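Local coordinates for protein Cyp101j2 (Sphingobium yanoikuyae, PDB 5KYO) that is a haem-containing cytochrome P450 monooxygenase that probably hydroxylates the monoterpene 1,8-cineole, at residues D37-D42 against G82-L87; R51-P54 against D58-Q61. All blocks are in the same frame, centred on the assembly; numbering follows the deposited sequence.

Overall arrangement
Both contacts belong to the N-terminal part of this single-chain P450. Interaction 1 joins the chain at 37-42 to strand 83-86 of the mixed five-stranded sheet. Interaction 2 lies where the same long loop, at 51-54, runs into helix 59-69, and it places Val53 beside the first turn of that helix. Along the chain interaction 2 is nested inside the loop that interaction 1 closes. Their centres are about 22 Å apart and their nearest atoms about 10 Å apart, so they do not touch. The centre of interaction 1 is about 26 Å from the centre of the chain, that of interaction 2 about 17 Å. Together they bring two points of the N-terminal segment against the rest of the fold, one at the sheet and one at a helix start.

Interaction 1 of 2, residues D37-D42 against G82-L87; sequences DNVPAD and GHWVAL
Trp84 reaches from its strand to the carbonyl and amide of Asn38 and to a methyl of Val39, and the far rim of its six-membered ring does the touching. CG lies anti to the carbonyl carbon (chi1 -52°), and this turn carries the indole out to the loop. The carbonyl of Asn38 meets the ring at its edge and in its plane, with O 3.6 Å from Trp84 CH2. The amide of Asn38 comes to the same rim: ND2 is 3.6 Å from Trp84 CZ2, and the amide and ring planes stand 79° apart. No hydrogen bond joins the two segments. Instead both N-H groups turn to a third residue, since Asn38 ND2 and Trp84 NE1 each donate to Asp338 OD2. Asn38 ND2 also donates to Leu333 O. Strand 83-86 lies in the mixed sheet of the P450 fold, between strands 74-77 and 339-343, and its backbone bonds to both. The loop thus meets a strand flanked by two others. Val39 adds the apolar part: its CG2 methyl lies 3.8 Å from Trp84 CZ2, approaching obliquely. Pro40 CD stands farther off at the ring edge, 4.4 Å from Trp84 CH2. An alanine in place of Trp84 would probably leave a gap beside Asn38 and Val39 and deprive Asp338 of one of its N-H donors. Trp76, on the neighbouring strand 74-77, meets the indole edge-to-face, and the Val39 side chain touches Trp76 as well.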
loop_
_atom_site.group_PDB
_atom_site.type_symbol
_atom_site.label_atom_id
_atom_site.label_comp_id
_atom_site.label_asym_id
_atom_site.label_seq_id
_atom_site.Cartn_x
_atom_site.Cartn_y
_atom_site.Cartn_z
ATOM N N ASP A 37 0.575 -16.077 28.811
ATOM C CA ASP A 37 1.310 -15.765 30.039
ATOM C C ASP A 37 2.532 -14.882 29.811
ATOM O O ASP A 37 3.272 -14.589 30.749
ATOM C CB ASP A 37 1.741 -17.055 30.741
ATOM N N ASN A 38 2.761 -14.458 28.572
ATOM C CA ASN A 38 3.829 -13.500 28.336
ATOM C C ASN A 38 3.251 -12.102 28.130
ATOM O O ASN A 38 3.978 -11.148 27.851
ATOM C CB ASN A 38 4.691 -13.915 27.144
ATOM C CG ASN A 38 3.944 -13.861 25.832
ATOM O OD1 ASN A 38 2.843 -14.405 25.693
ATOM N ND2 ASN A 38 4.543 -13.195 24.850
ATOM N N VAL A 39 1.939 -11.980 28.300
ATOM C CA VAL A 39 1.275 -10.692 28.112
ATOM C C VAL A 39 0.797 -10.099 29.434
ATOM O O VAL A 39 -0.224 -10.516 29.958
ATOM C CB VAL A 39 0.067 -10.822 27.153
ATOM C CG1 VAL A 39 -0.616 -9.477 26.958
ATOM C CG2 VAL A 39 0.507 -11.404 25.808
ATOM N N PRO A 40 1.546 -9.134 29.986
ATOM C CA PRO A 40 0.994 -8.371 31.115
ATOM C C PRO A 40 -0.350 -7.746 30.751
ATOM O O PRO A 40 -0.495 -7.205 29.658
ATOM C CB PRO A 40 2.054 -7.290 31.373
ATOM C CG PRO A 40 2.895 -7.261 30.131
ATOM C CD PRO A 40 2.891 -8.671 29.620
ATOM N N ALA A 41 -1.321 -7.831 31.654
ATOM C CA ALA A 41 -2.645 -7.280 31.400
ATOM C C ALA A 41 -2.592 -5.753 31.354
ATOM O O ALA A 41 -3.546 -5.098 30.942
ATOM C CB ALA A 41 -3.627 -7.755 32.461
ATOM N N ASP A 42 -1.463 -5.200 31.784
ATOM C CA ASP A 42 -1.215 -3.769 31.707
ATOM C C ASP A 42 -1.034 -3.313 30.254
ATOM O O ASP A 42 -1.164 -2.128 29.947
ATOM C CB ASP A 42 0.023 -3.406 32.529
ATOM C CG ASP A 42 0.173 -1.910 32.734
ATOM O OD1 ASP A 42 -0.831 -1.182 32.575
ATOM O OD2 ASP A 42 1.293 -1.465 33.073
ATOM N N GLY A 82 -4.441 -12.697 18.431
ATOM C CA GLY A 82 -3.670 -12.115 19.517
ATOM C C GLY A 82 -2.313 -11.651 19.017
ATOM O O GLY A 82 -1.531 -12.458 18.508
ATOM N N HIS A 83 -2.026 -10.357 19.141
ATOM C CA HIS A 83 -0.756 -9.854 18.626
ATOM C C HIS A 83 -0.343 -8.519 19.218
ATOM O O HIS A 83 -1.179 -7.737 19.664
ATOM C CB HIS A 83 -0.807 -9.752 17.089
ATOM C CG HIS A 83 -1.797 -8.755 16.570
ATOM N ND1 HIS A 83 -1.469 -7.437 16.339
ATOM C CD2 HIS A 83 -3.102 -8.884 16.224
ATOM C CE1 HIS A 83 -2.526 -6.795 15.870
ATOM N NE2 HIS A 83 -3.530 -7.651 15.793
ATOM N N TRP A 84 0.964 -8.279 19.234
ATOM C CA TRP A 84 1.500 -7.017 19.719
ATOM C C TRP A 84 1.393 -5.934 18.651
ATOM O O TRP A 84 1.391 -6.228 17.449
ATOM C CB TRP A 84 2.961 -7.161 20.148
ATOM C CG TRP A 84 3.239 -8.271 21.105
ATOM C CD1 TRP A 84 3.620 -9.550 20.794
ATOM C CD2 TRP A 84 3.195 -8.201 22.535
ATOM N NE1 TRP A 84 3.805 -10.279 21.944
ATOM C CE2 TRP A 84 3.554 -9.474 23.027
ATOM C CE3 TRP A 84 2.889 -7.183 23.449
ATOM C CZ2 TRP A 84 3.602 -9.761 24.396
ATOM C CZ3 TRP A 84 2.939 -7.469 24.809
ATOM C CH2 TRP A 84 3.294 -8.747 25.268
ATOM N N VAL A 85 1.313 -4.682 19.095
ATOM C CA VAL A 85 1.252 -3.547 18.180
ATOM C C VAL A 85 2.238 -2.455 18.601
ATOM O O VAL A 85 2.183 -1.949 19.729
ATOM C CB VAL A 85 -0.170 -2.937 18.100
ATOM C CG1 VAL A 85 -0.223 -1.861 17.005
ATOM C CG2 VAL A 85 -1.227 -4.002 17.843
ATOM N N ALA A 86 3.147 -2.104 17.696
ATOM C CA ALA A 86 4.065 -0.996 17.937
ATOM C C ALA A 86 3.333 0.324 17.701
ATOM O O ALA A 86 2.812 0.573 16.597
ATOM C CB ALA A 86 5.282 -1.094 17.055
ATOM N N LEU A 87 3.291 1.153 18.744
ATOM C CA LEU A 87 2.489 2.376 18.727
ATOM C C LEU A 87 3.302 3.670 18.795
ATOM O O LEU A 87 2.742 4.757 18.995
ATOM C CB LEU A 87 1.484 2.341 19.877
ATOM C CG LEU A 87 0.391 1.284 19.677
ATOM C CD1 LEU A 87 -0.547 1.236 20.850
ATOM C CD2 LEU A 87 -0.392 1.559 18.398
#

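Interaction 2 of 2, residues R51-P54 against D58-Q61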
loop_
_atom_site.group_PDB
_atom_site.type_symbol
_atom_site.label_atom_id
_atom_site.label_comp_id
_atom_site.label_asym_id
_atom_site.label_seq_id
_atom_site.Cartn_x
_atom_site.Cartn_y
_atom_site.Cartn_z
ATOM N N ARG A 51 -11.455 -3.361 11.836
ATOM C CA ARG A 51 -12.640 -2.631 12.303
ATOM C C ARG A 51 -12.670 -1.197 11.784
ATOM O O ARG A 51 -11.636 -0.536 11.713
ATOM C CB ARG A 51 -12.673 -2.655 13.831
ATOM C CG ARG A 51 -13.604 -1.647 14.501
ATOM C CD ARG A 51 -13.315 -1.619 15.983
ATOM N NE ARG A 51 -13.592 -2.906 16.608
ATOM C CZ ARG A 51 -13.290 -3.197 17.870
ATOM N NH1 ARG A 51 -12.677 -2.301 18.626
ATOM N NH2 ARG A 51 -13.582 -4.388 18.370
ATOM N N ASP A 52 -13.857 -0.732 11.404
ATOM C CA ASP A 52 -14.017 0.602 10.830
ATOM C C ASP A 52 -13.625 1.716 11.775
ATOM O O ASP A 52 -13.732 1.595 12.998
ATOM C CB ASP A 52 -15.462 0.844 10.379
ATOM C CG ASP A 52 -15.771 0.195 9.054
ATOM O OD1 ASP A 52 -14.809 -0.188 8.357
ATOM O OD2 ASP A 52 -16.965 0.106 8.695
ATOM N N VAL A 53 -13.167 2.812 11.188
ATOM C CA VAL A 53 -12.971 4.048 11.934
ATOM C C VAL A 53 -14.335 4.468 12.484
ATOM O O VAL A 53 -15.330 4.410 11.767
ATOM C CB VAL A 53 -12.371 5.158 11.043
ATOM C CG1 VAL A 53 -12.246 6.453 11.818
ATOM C CG2 VAL A 53 -11.014 4.725 10.517
ATOM N N PRO A 54 -14.392 4.830 13.778
ATOM C CA PRO A 54 -15.647 5.327 14.354
ATOM C C PRO A 54 -16.204 6.535 13.601
ATOM O O PRO A 54 -15.485 7.503 13.343
ATOM C CB PRO A 54 -15.253 5.707 15.785
ATOM C CG PRO A 54 -14.085 4.847 16.102
ATOM C CD PRO A 54 -13.336 4.672 14.793
ATOM N N ASP A 58 -11.599 11.446 11.848
ATOM C CA ASP A 58 -10.689 11.305 10.723
ATOM C C ASP A 58 -9.844 10.051 10.927
ATOM O O ASP A 58 -9.464 9.745 12.046
ATOM C CB ASP A 58 -9.806 12.549 10.587
ATOM C CG ASP A 58 -8.574 12.300 9.745
ATOM O OD1 ASP A 58 -8.687 12.317 8.500
ATOM O OD2 ASP A 58 -7.489 12.085 10.326
ATOM N N PHE A 59 -9.552 9.329 9.845
ATOM C CA PHE A 59 -8.738 8.107 9.896
ATOM C C PHE A 59 -7.460 8.280 10.708
ATOM O O PHE A 59 -7.202 7.534 11.654
ATOM C CB PHE A 59 -8.372 7.658 8.467
ATOM C CG PHE A 59 -7.535 6.403 8.405
ATOM C CD1 PHE A 59 -6.152 6.466 8.517
ATOM C CD2 PHE A 59 -8.122 5.181 8.160
ATOM C CE1 PHE A 59 -5.384 5.336 8.438
ATOM C CE2 PHE A 59 -7.358 4.036 8.075
ATOM C CZ PHE A 59 -5.990 4.109 8.219
ATOM N N HIS A 60 -6.640 9.259 10.343
ATOM C CA HIS A 60 -5.346 9.375 10.998
ATOM C C HIS A 60 -5.478 9.924 12.430
ATOM O O HIS A 60 -4.698 9.560 13.321
ATOM C CB HIS A 60 -4.415 10.210 10.123
ATOM C CG HIS A 60 -4.029 9.501 8.862
ATOM N ND1 HIS A 60 -4.836 9.470 7.743
ATOM C CD2 HIS A 60 -2.969 8.703 8.578
ATOM C CE1 HIS A 60 -4.268 8.727 6.810
ATOM N NE2 HIS A 60 -3.134 8.251 7.292
ATOM N N GLN A 61 -6.484 10.766 12.648
ATOM C CA GLN A 61 -6.778 11.297 13.972
ATOM C C GLN A 61 -7.132 10.161 14.931
ATOM O O GLN A 61 -6.589 10.075 16.019
ATOM C CB GLN A 61 -7.920 12.318 13.891
ATOM C CG GLN A 61 -8.568 12.665 15.224
ATOM C CD GLN A 61 -9.955 13.277 15.051
ATOM O OE1 GLN A 61 -10.728 12.853 14.190
ATOM N NE2 GLN A 61 -10.274 14.278 15.871
#
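A capping box opens helix 59-69, and Val53 of the preceding loop packs beside it. Asp58 is the N-cap residue. Its OD2 accepts from Gln61 N at 2.9 Å, on the anti side and 23° out of the carboxylate plane. Gln61 returns the bond with its side chain: Asp58 N donates to Gln61 OE1 at 2.9 Å, in the carbonyl plane, with an N-H...O angle of 158°. The two bonds link the N-cap residue to the third residue of the helix in both directions. Across the contact Val53 points at the helix start. Its CG2 lies 3.8 Å from Phe59 CD2, and the two side chains cross at about a right angle. The other methyl, CG1, stands 4.3 Å from Asp58 O. With Phe59 CG anti to the backbone N (chi1 -180°), the ring swings to where its CD2 atom can meet that valine. Phe281 meets the Phe59 ring edge-to-face, and Tyr413 touches both Phe59 and Val53. The side chain of Phe59 is about 11 Å from the haem, so this is packing away from the cofactor. The reciprocal bonds of Asp58 and Gln61 are those of the capping box at a helix N-terminus.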